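PDB 1LZL: heroin esterase from Rhodococcus sp., which probably hydrolyses the acetyl ester groups of heroin, acting as an acetyl esterase of the alpha/beta hydrolase fold. Local coordinates for residues 287-290 with 291-294; 148-151 with 152-155; 195-198 with 199-202. One frame throughout, in Å; residues are numbered along the deposited sequence.

Contact 1: residues 287-290 with 291-294; sequences GTFH and GSAL
Ser292 sets its CB squarely over the ring of Phe289, 3.5 Å from the ring centroid and only 6° off the normal, a CH-pi contact made with the middle of one face. Phe289 can offer that face because its CG stands between the backbone N and the carbonyl carbon (chi1 57°), which brings the ring up to Ser292. A small side chain suits position 292: its methylene can sit directly over the ring with no further branch to push it off, while the hydroxyl leans away toward the backbone of Phe289. Ser292 OG is 3.1 Å from Phe289 O, though whether its proton goes there is not settled. The firm bond is Ser292 N to Phe289 O, 3.0 Å long and nearly straight. It closes a type II beta turn over residues 289-292, and Gly291 fills the turn position with positive phi, where a CB would run into the carbonyl oxygen of His290. Here the turn displays what is probably the histidine of a Ser-His-Asp triad, in the loop after strand 280-285 as in other alpha/beta hydrolases. With CG anti to the backbone N (chi1 -173°), His290 sends its imidazole away from the Phe289 ring; ND1 is hydrogen-bonded to Asp260, and the side chain touches Ser160. On the residue before Phe289, Thr288 CB packs 3.4 Å from Ser292 OG, while Thr288 OG1 is held by Phe285 O and Glu258 N.

Contact 2: residues 148-151 with 152-155; sequences GIDP and SRIA
Asp150 grips the two residues beyond the proline with both oxygens of its carboxylate. Asp150 OD2 forms a salt bridge with Arg153, 2.9 Å from NE, while NH2 adds a weak bond to the same oxygen. A bend at chi3 (-67°) turns the arginine's end back to Asp150 OD2. The carboxylate lies at the edge of the guanidinium, but its own plane is turned 66° from that group, and NE meets OD2 from above the carboxylate. Asp150 OD1 accepts twice from one face of its plane: from Ser152 OG at 2.8 Å and from Ser152 N at 3.0 Å. Arg153 NH1 bonds to Leu316 O. Were the carboxylate lost to an alanine here, the Arg153 guanidinium would probably lack its charged mate and Ser152 OG be freer to rotate. The backbone bond from Arg153 N to Asp150 O (2.9 Å) closes a type I beta turn, in which Pro151, with its fixed phi, suits the first corner. A water donates to Pro151 O (2.7 Å) and accepts from Ile154 N (3.0 Å). Ile154 CD1 packs 3.5 Å from Pro151 O. Gly148, with positive phi, ends helix 144-147 in a Schellman motif. From there the turn carries the chain into central strand 153-159, whose Arg153 and Ala155 pair with Val81 of strand 79-85, while Ile154 packs on Leu137 and His141 of helix 128-142.

Contact 3: residues 195-198 with 199-202; sequences LETV and SMTN
Met200 reaches back from the first turn of its helix to Leu195, and its side chain can be followed atom by atom. Met200 CB lies 3.2 Å from Thr197 OG1. Met200 CG comes next and meets Leu195 on the backbone and the side chain together, 3.4 Å from CA and 3.6 Å from CB. The bends at chi2 (8°) and chi3 (118°) then carry Met200 SD and CE across to Leu195 CD2, the sulfur at 3.9 Å and the methyl at 4.0 Å. An unbranched, flexible thioether suits this path; it also touches Ala214 of helix 211-222, as does Leu195, and the loop residues Pro261 and Leu262. Thr197 turns OG1 between its backbone N and carbonyl carbon (chi1 59°), where it accepts from Met200 N at 3.2 Å. Thr197 O takes Thr201 N at 2.9 Å, and Val198 O takes Asn202 N, beginning the helical pattern. Ser199 OG is hydrogen-bonded to Pro261 O, and its N to Asp264, whose negative charge would probably favour this helix end. Thr197 is thus a classical N-cap, its hydroxyl answering a backbone NH of the first turn of helix 198-202.

From the N terminus, the chain first reaches contact 2, where, after helix 144-147 and the short strand 149-150, it turns a corner into strand 153-159 in the middle of the sheet. After strand 183-187 comes contact 3, which starts the short helix 198-202 against helices 211-222 and 263-275. Contact 1 follows outermost strand 280-285 and leads toward helix 299-315. Contacts 1 and 2 each close a beta turn and contact 3 caps a helix start; the three run in series without nesting or crossing. Contacts 1 and 3 have centres about 18 Å apart, and both adjoin the 260-262 loop: His290 through Asp260, Met200 through Pro261. Contact 2 lies across the chain's centre, its centre about 31 Å from that of contact 1.

Contact 1: residues 287-290 with 291-294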
loop_
_atom_site.group_PDB
_atom_site.type_symbol
_atom_site.label_atom_id
_atom_site.label_comp_id
_atom_site.label_asym_id
_atom_site.label_seq_id
_atom_site.Cartn_x
_atom_site.Cartn_y
_atom_site.Cartn_z
ATOM N N GLY A 287 -7.862 -18.856 2.484
ATOM C CA GLY A 287 -8.946 -18.693 3.481
ATOM C C GLY A 287 -9.098 -17.281 3.986
ATOM O O GLY A 287 -9.740 -16.985 4.995
ATOM N N THR A 288 -8.511 -16.312 3.312
ATOM C CA THR A 288 -8.433 -14.915 3.724
ATOM C C THR A 288 -9.304 -14.016 2.855
ATOM O O THR A 288 -9.860 -14.466 1.848
ATOM C CB THR A 288 -6.975 -14.440 3.621
ATOM O OG1 THR A 288 -6.527 -14.763 2.303
ATOM C CG2 THR A 288 -6.110 -15.157 4.633
ATOM N N PHE A 289 -9.401 -12.738 3.246
ATOM C CA PHE A 289 -10.172 -11.785 2.416
ATOM C C PHE A 289 -9.393 -10.462 2.408
ATOM O O PHE A 289 -8.434 -10.286 3.146
ATOM C CB PHE A 289 -11.619 -11.647 2.899
ATOM C CG PHE A 289 -11.803 -11.212 4.340
ATOM C CD1 PHE A 289 -11.742 -9.868 4.674
ATOM C CD2 PHE A 289 -12.035 -12.136 5.358
ATOM C CE1 PHE A 289 -11.910 -9.475 5.988
ATOM C CE2 PHE A 289 -12.205 -11.759 6.683
ATOM C CZ PHE A 289 -12.124 -10.418 6.994
ATOM N N HIS A 290 -9.904 -9.515 1.559
ATOM C CA HIS A 290 -9.252 -8.208 1.549
ATOM C C HIS A 290 -9.255 -7.512 2.896
ATOM O O HIS A 290 -10.347 -7.159 3.366
ATOM C CB HIS A 290 -9.953 -7.322 0.522
ATOM C CG HIS A 290 -9.206 -6.021 0.340
ATOM N ND1 HIS A 290 -8.187 -5.901 -0.563
ATOM C CD2 HIS A 290 -9.368 -4.792 0.905
ATOM C CE1 HIS A 290 -7.715 -4.641 -0.542
ATOM N NE2 HIS A 290 -8.428 -3.957 0.340
ATOM N N GLY A 291 -8.119 -7.255 3.539
ATOM C CA GLY A 291 -8.133 -6.635 4.867
ATOM C C GLY A 291 -8.280 -7.629 6.013
ATOM O O GLY A 291 -8.376 -7.170 7.175
ATOM N N SER A 292 -8.260 -8.945 5.770
ATOM C CA SER A 292 -8.336 -9.844 6.943
ATOM C C SER A 292 -7.130 -9.757 7.857
ATOM O O SER A 292 -7.141 -10.201 9.044
ATOM C CB SER A 292 -8.629 -11.283 6.485
ATOM O OG SER A 292 -7.583 -11.799 5.659
ATOM N N ALA A 293 -6.022 -9.158 7.365
ATOM C CA ALA A 293 -4.897 -8.869 8.268
ATOM C C ALA A 293 -5.330 -8.005 9.442
ATOM O O ALA A 293 -4.680 -7.994 10.480
ATOM C CB ALA A 293 -3.797 -8.154 7.500
ATOM N N LEU A 294 -6.417 -7.240 9.295
ATOM C CA LEU A 294 -6.899 -6.489 10.470
ATOM C C LEU A 294 -7.280 -7.408 11.630
ATOM O O LEU A 294 -7.298 -6.961 12.804
ATOM C CB LEU A 294 -8.075 -5.621 10.037
ATOM C CG LEU A 294 -7.783 -4.365 9.216
ATOM C CD1 LEU A 294 -9.085 -3.795 8.668
ATOM C CD2 LEU A 294 -7.030 -3.278 9.980
#

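Contact 2: residues 148-151 with 152-155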
loop_
_atom_site.group_PDB
_atom_site.type_symbol
_atom_site.label_atom_id
_atom_site.label_comp_id
_atom_site.label_asym_id
_atom_site.label_seq_id
_atom_site.Cartn_x
_atom_site.Cartn_y
_atom_site.Cartn_z
ATOM N N GLY A 148 19.373 10.624 8.629
ATOM C CA GLY A 148 19.936 9.445 9.260
ATOM C C GLY A 148 19.541 8.175 8.498
ATOM O O GLY A 148 19.489 7.075 9.072
ATOM N N ILE A 149 19.307 8.387 7.210
ATOM C CA ILE A 149 18.890 7.338 6.272
ATOM C C ILE A 149 20.008 6.915 5.328
ATOM O O ILE A 149 20.760 7.730 4.773
ATOM C CB ILE A 149 17.697 7.831 5.427
ATOM C CG1 ILE A 149 16.438 7.977 6.288
ATOM C CG2 ILE A 149 17.481 6.925 4.230
ATOM C CD1 ILE A 149 15.307 8.676 5.556
ATOM N N ASP A 150 20.106 5.602 5.089
ATOM C CA ASP A 150 21.011 5.070 4.077
ATOM C C ASP A 150 20.336 5.123 2.709
ATOM O O ASP A 150 19.406 4.362 2.431
ATOM C CB ASP A 150 21.432 3.637 4.431
ATOM C CG ASP A 150 22.369 3.027 3.416
ATOM O OD1 ASP A 150 22.643 3.597 2.340
ATOM O OD2 ASP A 150 22.884 1.915 3.726
ATOM N N PRO A 151 20.754 5.994 1.812
ATOM C CA PRO A 151 20.012 6.215 0.561
ATOM C C PRO A 151 20.075 5.013 -0.377
ATOM O O PRO A 151 19.291 4.873 -1.318
ATOM C CB PRO A 151 20.711 7.442 -0.055
ATOM C CG PRO A 151 22.115 7.362 0.540
ATOM C CD PRO A 151 21.979 6.830 1.931
ATOM N N SER A 152 21.028 4.122 -0.110
ATOM C CA SER A 152 21.154 2.898 -0.891
ATOM C C SER A 152 20.187 1.841 -0.376
ATOM O O SER A 152 20.116 0.741 -0.969
ATOM C CB SER A 152 22.591 2.361 -0.852
ATOM O OG SER A 152 22.832 1.624 0.351
ATOM N N ARG A 153 19.417 2.091 0.676
ATOM C CA ARG A 153 18.514 1.046 1.191
ATOM C C ARG A 153 17.150 1.669 1.506
ATOM O O ARG A 153 16.728 1.701 2.653
ATOM C CB ARG A 153 19.146 0.390 2.431
ATOM C CG ARG A 153 20.317 -0.501 1.963
ATOM C CD ARG A 153 20.850 -1.386 3.061
ATOM N NE ARG A 153 21.480 -0.570 4.108
ATOM C CZ ARG A 153 21.644 -1.040 5.329
ATOM N NH1 ARG A 153 21.221 -2.271 5.624
ATOM N NH2 ARG A 153 22.222 -0.286 6.275
ATOM N N ILE A 154 16.533 2.165 0.415
ATOM C CA ILE A 154 15.170 2.682 0.491
ATOM C C ILE A 154 14.224 1.613 -0.059
ATOM O O ILE A 154 14.425 1.151 -1.187
ATOM C CB ILE A 154 15.020 3.973 -0.331
ATOM C CG1 ILE A 154 16.007 5.054 0.155
ATOM C CG2 ILE A 154 13.569 4.464 -0.337
ATOM C CD1 ILE A 154 16.107 6.213 -0.822
ATOM N N ALA A 155 13.229 1.262 0.737
ATOM C CA ALA A 155 12.125 0.415 0.264
ATOM C C ALA A 155 10.907 1.301 -0.031
ATOM O O ALA A 155 10.723 2.280 0.694
ATOM C CB ALA A 155 11.743 -0.688 1.247
HETATM O O HOH W 1 17.807 2.793 -2.235
#

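Contact 3: residues 195-198 with 199-202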
loop_
_atom_site.group_PDB
_atom_site.type_symbol
_atom_site.label_atom_id
_atom_site.label_comp_id
_atom_site.label_asym_id
_atom_site.label_seq_id
_atom_site.Cartn_x
_atom_site.Cartn_y
_atom_site.Cartn_z
ATOM N N LEU A 195 -10.619 -4.171 -14.338
ATOM C CA LEU A 195 -11.639 -5.020 -13.680
ATOM C C LEU A 195 -12.028 -6.230 -14.529
ATOM O O LEU A 195 -13.204 -6.610 -14.544
ATOM C CB LEU A 195 -12.859 -4.188 -13.221
ATOM C CG LEU A 195 -12.529 -2.833 -12.567
ATOM C CD1 LEU A 195 -13.792 -2.150 -12.018
ATOM C CD2 LEU A 195 -11.498 -2.980 -11.462
ATOM N N GLU A 196 -11.021 -6.803 -15.203
ATOM C CA GLU A 196 -11.325 -7.918 -16.135
ATOM C C GLU A 196 -10.822 -9.264 -15.698
ATOM O O GLU A 196 -11.097 -10.279 -16.357
ATOM C CB GLU A 196 -10.739 -7.603 -17.520
ATOM C CG GLU A 196 -9.219 -7.432 -17.653
ATOM C CD GLU A 196 -8.800 -6.748 -18.941
ATOM O OE1 GLU A 196 -9.665 -6.335 -19.766
ATOM O OE2 GLU A 196 -7.579 -6.596 -19.197
ATOM N N THR A 197 -10.102 -9.329 -14.583
ATOM C CA THR A 197 -9.708 -10.634 -14.064
ATOM C C THR A 197 -10.910 -11.414 -13.553
ATOM O O THR A 197 -11.958 -10.870 -13.182
ATOM C CB THR A 197 -8.687 -10.440 -12.915
ATOM O OG1 THR A 197 -9.339 -9.652 -11.912
ATOM C CG2 THR A 197 -7.424 -9.765 -13.396
ATOM N N VAL A 198 -10.716 -12.741 -13.446
ATOM C CA VAL A 198 -11.806 -13.553 -12.857
ATOM C C VAL A 198 -12.143 -13.109 -11.453
ATOM O O VAL A 198 -13.359 -13.003 -11.110
ATOM C CB VAL A 198 -11.427 -15.044 -12.834
ATOM C CG1 VAL A 198 -12.479 -15.872 -12.104
ATOM C CG2 VAL A 198 -11.253 -15.519 -14.269
ATOM N N SER A 199 -11.174 -12.836 -10.570
ATOM C CA SER A 199 -11.591 -12.440 -9.218
ATOM C C SER A 199 -12.406 -11.140 -9.250
ATOM O O SER A 199 -13.270 -10.968 -8.397
ATOM C CB SER A 199 -10.389 -12.382 -8.289
ATOM O OG SER A 199 -9.361 -11.483 -8.750
ATOM N N MET A 200 -12.032 -10.284 -10.209
ATOM C CA MET A 200 -12.737 -8.986 -10.254
ATOM C C MET A 200 -14.128 -9.166 -10.847
ATOM O O MET A 200 -15.038 -8.375 -10.473
ATOM C CB MET A 200 -11.927 -7.993 -11.038
ATOM C CG MET A 200 -11.768 -6.567 -10.677
ATOM S SD MET A 200 -12.385 -5.950 -9.138
ATOM C CE MET A 200 -10.859 -5.402 -8.365
ATOM N N THR A 201 -14.332 -10.129 -11.743
ATOM C CA THR A 201 -15.706 -10.339 -12.237
ATOM C C THR A 201 -16.549 -11.153 -11.248
ATOM O O THR A 201 -17.779 -10.949 -11.296
ATOM C CB THR A 201 -15.756 -11.068 -13.594
ATOM O OG1 THR A 201 -15.195 -12.389 -13.485
ATOM C CG2 THR A 201 -14.975 -10.310 -14.680
ATOM N N ASN A 202 -15.952 -12.030 -10.446
ATOM C CA ASN A 202 -16.733 -12.958 -9.634
ATOM C C ASN A 202 -16.937 -12.528 -8.197
ATOM O O ASN A 202 -17.896 -13.014 -7.533
ATOM C CB ASN A 202 -16.052 -14.341 -9.629
ATOM C CG ASN A 202 -16.075 -15.037 -10.967
ATOM O OD1 ASN A 202 -16.305 -14.549 -12.082
ATOM N ND2 ASN A 202 -15.737 -16.326 -10.903
#